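Local coordinates for protein (merozoite surface protein 1) (Plasmodium cynomolgi, PDB 1B9W) that probably takes part in merozoite binding to and invasion of host erythrocytes, and in egress from them, here represented by its C-terminal pair of EGF-like domains, at residues W28-L31 with K35-A38; T10-P13 with A17-R20. All coordinates share one frame; numbering follows the deposited sequence.

Both contacts lie in the first of the two EGF-like domains, and each holds one cysteine of a disulfide. Along the chain they follow in series: contact 2 closes before contact 1 opens. Their centres are about 10 Å apart. They meet through the antiparallel pairing of strands 16-20 and 26-30, where Arg29 O and Ala17 N lie 2.9 Å apart in a probable hydrogen bond. Packing adds to this. Trp28 CD2 lies 3.7 Å from Pro13 CD, so the indole of contact 1 also touches the loop of contact 2. Leu31 CD2 also packs 3.9 Å from Ala17 CB. No ligand or active site is involved.

Contact 1 (W28-L31 with K35-A38); sequences WRCL and KEDA
Glu36 meets Trp28 and Cys30 where strand 26-30 comes near strand 34-37. The carboxylate end crosses the six-membered part of the indole at a slant. Glu36 OE2 lies 3.5 Å from Trp28 CH2, and the ring and carboxylate planes are 42° apart. The aliphatic part of the same side chain joins in, with Glu36 CG 3.8 Å from Trp28 CH2. Next to this, the sulfur of Cys30 rests against the base of the glutamate: Cys30 SG is 3.6 Å from Glu36 CA and 3.7 Å from Glu36 CB. Glu36 reaches back to the indole because CG stands anti to the backbone N (chi1 -175°) and the chain is extended beyond it.

No direct hydrogen bond links the segments. One water bridges them instead. It accepts from Cys30 N at 2.8 Å and donates to Glu36 OE1 at 2.7 Å. The two carboxylate oxygens thus do different work, one at the water and one by the ring.

Further out, Trp28 also packs on Ala16 of strand 16-20. The Lys35 ammonium forms a salt bridge with Asp51. The strand segments run at 121° and do not pair as a sheet here. The disulfide from Cys30 to Cys41 on strand 40-43 holds the two hairpins together. Between the segments themselves there is packing plus one water, which takes up Cys30 N and Glu36 OE1.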
ATOM      1  N   TRP A  28      -8.099  -1.921   0.050  1.00 10.96           N
ATOM      2  CA  TRP A  28      -7.559  -0.596   0.137  1.00 10.05           C
ATOM      3  C   TRP A  28      -6.492  -0.617   1.332  1.00 10.99           C
ATOM      4  O   TRP A  28      -6.669  -1.453   2.193  1.00 11.64           O
ATOM      5  CB  TRP A  28      -8.633   0.446   0.441  1.00 12.49           C
ATOM      6  CG  TRP A  28      -9.501   0.216   1.638  1.00 16.99           C
ATOM      7  CD1 TRP A  28     -10.686  -0.459   1.722  1.00 15.77           C
ATOM      8  CD2 TRP A  28      -9.243   0.703   2.975  1.00 14.04           C
ATOM      9  NE1 TRP A  28     -11.190  -0.434   2.998  1.00 19.32           N
ATOM     10  CE2 TRP A  28     -10.283   0.279   3.783  1.00 16.39           C
ATOM     11  CE3 TRP A  28      -8.165   1.452   3.500  1.00 19.01           C
ATOM     12  CZ2 TRP A  28     -10.346   0.547   5.159  1.00 18.29           C
ATOM     13  CZ3 TRP A  28      -8.232   1.747   4.877  1.00 15.06           C
ATOM     14  CH2 TRP A  28      -9.290   1.281   5.660  1.00 13.74           C
ATOM     15  N   ARG A  29      -5.509   0.199   1.102  1.00 13.00           N
ATOM     16  CA  ARG A  29      -4.413   0.305   2.111  1.00 15.50           C
ATOM     17  C   ARG A  29      -4.059   1.761   2.248  1.00 15.18           C
ATOM     18  O   ARG A  29      -3.997   2.561   1.289  1.00 14.74           O
ATOM     19  CB  ARG A  29      -3.161  -0.400   1.565  1.00 10.35           C
ATOM     20  CG  ARG A  29      -3.341  -1.924   1.507  1.00 11.89           C
ATOM     21  CD  ARG A  29      -2.035  -2.538   0.959  1.00 12.21           C
ATOM     22  NE  ARG A  29      -2.236  -3.999   0.937  1.00 12.93           N
ATOM     23  CZ  ARG A  29      -1.464  -4.879   0.326  1.00 11.01           C
ATOM     24  NH1 ARG A  29      -0.379  -4.562  -0.340  1.00 16.91           N
ATOM     25  NH2 ARG A  29      -1.814  -6.160   0.429  1.00 17.77           N
ATOM     26  N   CYS A  30      -3.777   2.184   3.530  1.00 13.24           N
ATOM     27  CA  CYS A  30      -3.325   3.571   3.586  1.00 10.25           C
ATOM     28  C   CYS A  30      -2.035   3.826   2.855  1.00 11.48           C
ATOM     29  O   CYS A  30      -1.152   2.976   2.775  1.00 15.10           O
ATOM     30  CB  CYS A  30      -3.223   3.962   5.088  1.00 11.64           C
ATOM     31  SG  CYS A  30      -4.701   3.852   6.056  1.00 16.38           S
ATOM     32  N   LEU A  31      -1.831   5.056   2.378  1.00 11.51           N
ATOM     33  CA  LEU A  31      -0.635   5.508   1.723  1.00 14.22           C
ATOM     34  C   LEU A  31       0.504   5.568   2.792  1.00 16.48           C
ATOM     35  O   LEU A  31       0.176   5.459   3.988  1.00 16.18           O
ATOM     36  CB  LEU A  31      -0.840   6.893   1.120  1.00 17.60           C
ATOM     37  CG  LEU A  31      -1.829   6.920  -0.096  1.00 21.69           C
ATOM     38  CD1 LEU A  31      -1.969   8.361  -0.580  1.00 22.82           C
ATOM     39  CD2 LEU A  31      -1.306   6.005  -1.191  1.00 17.66           C
ATOM     40  N   LYS A  35      -1.632   5.738   8.914  1.00 13.81           N
ATOM     41  CA  LYS A  35      -1.856   4.468   9.567  1.00 12.87           C
ATOM     42  C   LYS A  35      -3.355   4.218   9.724  1.00 10.86           C
ATOM     43  O   LYS A  35      -4.092   5.158  10.044  1.00 14.05           O
ATOM     44  CB  LYS A  35      -1.240   4.547  11.004  1.00 14.58           C
ATOM     45  CG  LYS A  35      -1.489   3.273  11.787  1.00 20.38           C
ATOM     46  CD  LYS A  35      -0.495   3.271  12.977  1.00 20.71           C
ATOM     47  CE  LYS A  35      -0.714   2.074  13.872  1.00 25.01           C
ATOM     48  NZ  LYS A  35       0.281   2.072  14.992  1.00 22.84           N
ATOM     49  N   GLU A  36      -3.715   2.972   9.467  1.00 14.78           N
ATOM     50  CA  GLU A  36      -5.137   2.618   9.388  1.00 13.31           C
ATOM     51  C   GLU A  36      -5.765   2.489  10.756  1.00 15.23           C
ATOM     52  O   GLU A  36      -5.191   1.791  11.628  1.00 16.56           O
ATOM     53  CB  GLU A  36      -5.228   1.254   8.687  1.00 14.43           C
ATOM     54  CG  GLU A  36      -6.668   0.818   8.424  1.00 22.27           C
ATOM     55  CD  GLU A  36      -6.672  -0.473   7.610  1.00 23.86           C
ATOM     56  OE1 GLU A  36      -5.668  -0.851   6.985  1.00 26.32           O
ATOM     57  OE2 GLU A  36      -7.728  -1.134   7.621  1.00 26.21           O
ATOM     58  N   ASP A  37      -6.971   2.995  10.955  1.00 11.09           N
ATOM     59  CA  ASP A  37      -7.771   2.724  12.141  1.00 12.82           C
ATOM     60  C   ASP A  37      -9.265   2.861  11.821  1.00 11.88           C
ATOM     61  O   ASP A  37      -9.655   3.971  11.501  1.00 13.86           O
ATOM     62  CB  ASP A  37      -7.384   3.773  13.243  1.00 14.93           C
ATOM     63  CG  ASP A  37      -8.083   3.484  14.557  1.00 12.22           C
ATOM     64  OD1 ASP A  37      -8.645   2.419  14.806  1.00 17.44           O
ATOM     65  OD2 ASP A  37      -8.122   4.428  15.390  1.00 16.66           O
ATOM     66  N   ALA A  38      -9.980   1.767  11.814  1.00 16.66           N
ATOM     67  CA  ALA A  38     -11.435   1.767  11.594  1.00 16.89           C
ATOM     68  C   ALA A  38     -11.832   2.631  10.389  1.00 18.85           C
ATOM     69  O   ALA A  38     -12.809   3.397  10.457  1.00 22.27           O
ATOM     70  CB  ALA A  38     -12.174   2.259  12.823  1.00 16.53           C
TER
HETATM   71  O   HOH W   1      -3.644   0.276   5.557  1.00 19.72           O

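Contact 2 (T10-P13 with A17-R20); sequences TNVP and ACYR
Val12 packs on Cys18, and this apolar touch is the main meeting of the loop before strand 16-20 with the strand itself. Both methyls of the valine take part. Val12 CG2 lies 3.6 Å from Cys18 CB and 4.0 Å from Cys18 SG. Val12 CG1 sits a little farther from Cys18 CB, at 4.1 Å, and its looser approach to the backbone is 4.4 Å to Ala17 C. Both methyls come at the beta carbon of Cys18 from the loop side, CG2 the closer. CG1 is anti to the backbone N (chi1 -179°), which brings both branches to bear on the strand. Thr10 adds a long contact, with its CB 4.4 Å from Cys18 SG.

The covalent link is made by the same cysteine. Cys18 SG forms a disulfide with Cys7, earlier in the chain. Its chi1 of -176° carries the sulfur beside the carbonyl carbon, where Val12 CG2 also touches it.

No hydrogen bond joins the two segments directly; their polar groups turn to partners elsewhere. Thr10 OG1 is hydrogen-bonded to Glu26. Arg20 NH1 makes salt bridges with the same glutamate and with Asp9. The loop is therefore laid against a hairpin of this EGF-like domain by nonpolar packing beside a disulfide, while Glu26 ties Thr10 and Arg20 together through a shared acidic group.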
ATOM      1  N   THR A  10     -15.529  -0.176  -4.160  1.00 18.57           N
ATOM      2  CA  THR A  10     -15.253   0.320  -2.787  1.00 16.00           C
ATOM      3  C   THR A  10     -15.197   1.820  -2.776  1.00 12.42           C
ATOM      4  O   THR A  10     -14.581   2.487  -3.600  1.00 14.74           O
ATOM      5  CB  THR A  10     -13.839  -0.228  -2.424  1.00 15.87           C
ATOM      6  OG1 THR A  10     -13.926  -1.648  -2.462  1.00 15.85           O
ATOM      7  CG2 THR A  10     -13.467   0.245  -1.003  1.00 19.90           C
ATOM      8  N   ASN A  11     -15.813   2.431  -1.762  1.00 13.25           N
ATOM      9  CA  ASN A  11     -15.663   3.868  -1.564  1.00 14.21           C
ATOM     10  C   ASN A  11     -14.346   4.041  -0.740  1.00 14.83           C
ATOM     11  O   ASN A  11     -14.410   3.621   0.410  1.00 18.18           O
ATOM     12  CB  ASN A  11     -16.851   4.365  -0.746  1.00 19.29           C
ATOM     13  CG  ASN A  11     -16.896   5.855  -0.538  1.00 24.60           C
ATOM     14  OD1 ASN A  11     -16.076   6.606  -1.054  1.00 27.40           O
ATOM     15  ND2 ASN A  11     -17.870   6.332   0.237  1.00 27.29           N
ATOM     16  N   VAL A  12     -13.299   4.394  -1.405  1.00 16.10           N
ATOM     17  CA  VAL A  12     -11.949   4.294  -0.768  1.00 16.04           C
ATOM     18  C   VAL A  12     -11.751   5.448   0.204  1.00 17.01           C
ATOM     19  O   VAL A  12     -11.976   6.613  -0.083  1.00 15.83           O
ATOM     20  CB  VAL A  12     -10.917   4.385  -1.888  1.00 17.85           C
ATOM     21  CG1 VAL A  12      -9.478   4.267  -1.403  1.00 17.53           C
ATOM     22  CG2 VAL A  12     -11.181   3.282  -2.935  1.00 16.62           C
ATOM     23  N   PRO A  13     -11.203   5.144   1.393  1.00 16.57           N
ATOM     24  CA  PRO A  13     -10.939   6.233   2.336  1.00 16.09           C
ATOM     25  C   PRO A  13      -9.987   7.250   1.796  1.00 14.24           C
ATOM     26  O   PRO A  13      -9.062   6.976   1.029  1.00 17.12           O
ATOM     27  CB  PRO A  13     -10.302   5.477   3.529  1.00 15.05           C
ATOM     28  CG  PRO A  13     -10.775   4.060   3.412  1.00 15.93           C
ATOM     29  CD  PRO A  13     -10.941   3.785   1.896  1.00 14.97           C
ATOM     30  N   ALA A  17      -4.926   4.009  -1.008  1.00 15.81           N
ATOM     31  CA  ALA A  17      -4.863   3.483  -2.385  1.00 16.29           C
ATOM     32  C   ALA A  17      -5.727   2.238  -2.431  1.00 17.13           C
ATOM     33  O   ALA A  17      -5.965   1.562  -1.429  1.00 15.18           O
ATOM     34  CB  ALA A  17      -3.442   3.098  -2.767  1.00 20.06           C
ATOM     35  N   CYS A  18      -6.142   1.824  -3.656  1.00 13.12           N
ATOM     36  CA  CYS A  18      -6.972   0.620  -3.661  1.00 12.28           C
ATOM     37  C   CYS A  18      -6.602  -0.185  -4.937  1.00 13.78           C
ATOM     38  O   CYS A  18      -6.242   0.442  -5.926  1.00 15.08           O
ATOM     39  CB  CYS A  18      -8.462   1.006  -3.748  1.00 13.10           C
ATOM     40  SG  CYS A  18      -9.645  -0.312  -3.646  1.00 15.44           S
ATOM     41  N   TYR A  19      -6.589  -1.474  -4.791  1.00 13.13           N
ATOM     42  CA  TYR A  19      -6.269  -2.392  -5.866  1.00 15.48           C
ATOM     43  C   TYR A  19      -7.370  -3.430  -6.015  1.00 14.53           C
ATOM     44  O   TYR A  19      -7.829  -4.039  -5.061  1.00 11.54           O
ATOM     45  CB  TYR A  19      -4.970  -3.132  -5.603  1.00 14.85           C
ATOM     46  CG  TYR A  19      -4.377  -3.897  -6.767  1.00 12.12           C
ATOM     47  CD1 TYR A  19      -3.545  -3.283  -7.685  1.00 16.32           C
ATOM     48  CD2 TYR A  19      -4.694  -5.249  -6.896  1.00 12.60           C
ATOM     49  CE1 TYR A  19      -2.994  -3.990  -8.754  1.00 17.12           C
ATOM     50  CE2 TYR A  19      -4.122  -5.947  -7.966  1.00 14.17           C
ATOM     51  CZ  TYR A  19      -3.299  -5.328  -8.855  1.00 17.13           C
ATOM     52  OH  TYR A  19      -2.772  -6.058  -9.915  1.00 19.43           O
ATOM     53  N   ARG A  20      -7.812  -3.665  -7.296  1.00 13.38           N
ATOM     54  CA  ARG A  20      -8.845  -4.700  -7.498  1.00 11.49           C
ATOM     55  C   ARG A  20      -8.205  -5.934  -8.137  1.00 11.94           C
ATOM     56  O   ARG A  20      -7.456  -5.817  -9.115  1.00 13.58           O
ATOM     57  CB  ARG A  20      -9.892  -4.169  -8.555  1.00  9.35           C
ATOM     58  CG  ARG A  20     -10.896  -5.327  -8.871  1.00 13.35           C
ATOM     59  CD  ARG A  20     -11.850  -4.676  -9.951  1.00 15.16           C
ATOM     60  NE  ARG A  20     -12.927  -5.653 -10.206  1.00 17.28           N
ATOM     61  CZ  ARG A  20     -14.061  -5.771  -9.582  1.00 16.65           C
ATOM     62  NH1 ARG A  20     -14.430  -5.030  -8.529  1.00 15.34           N
ATOM     63  NH2 ARG A  20     -14.875  -6.764  -9.950  1.00 17.98           N
TER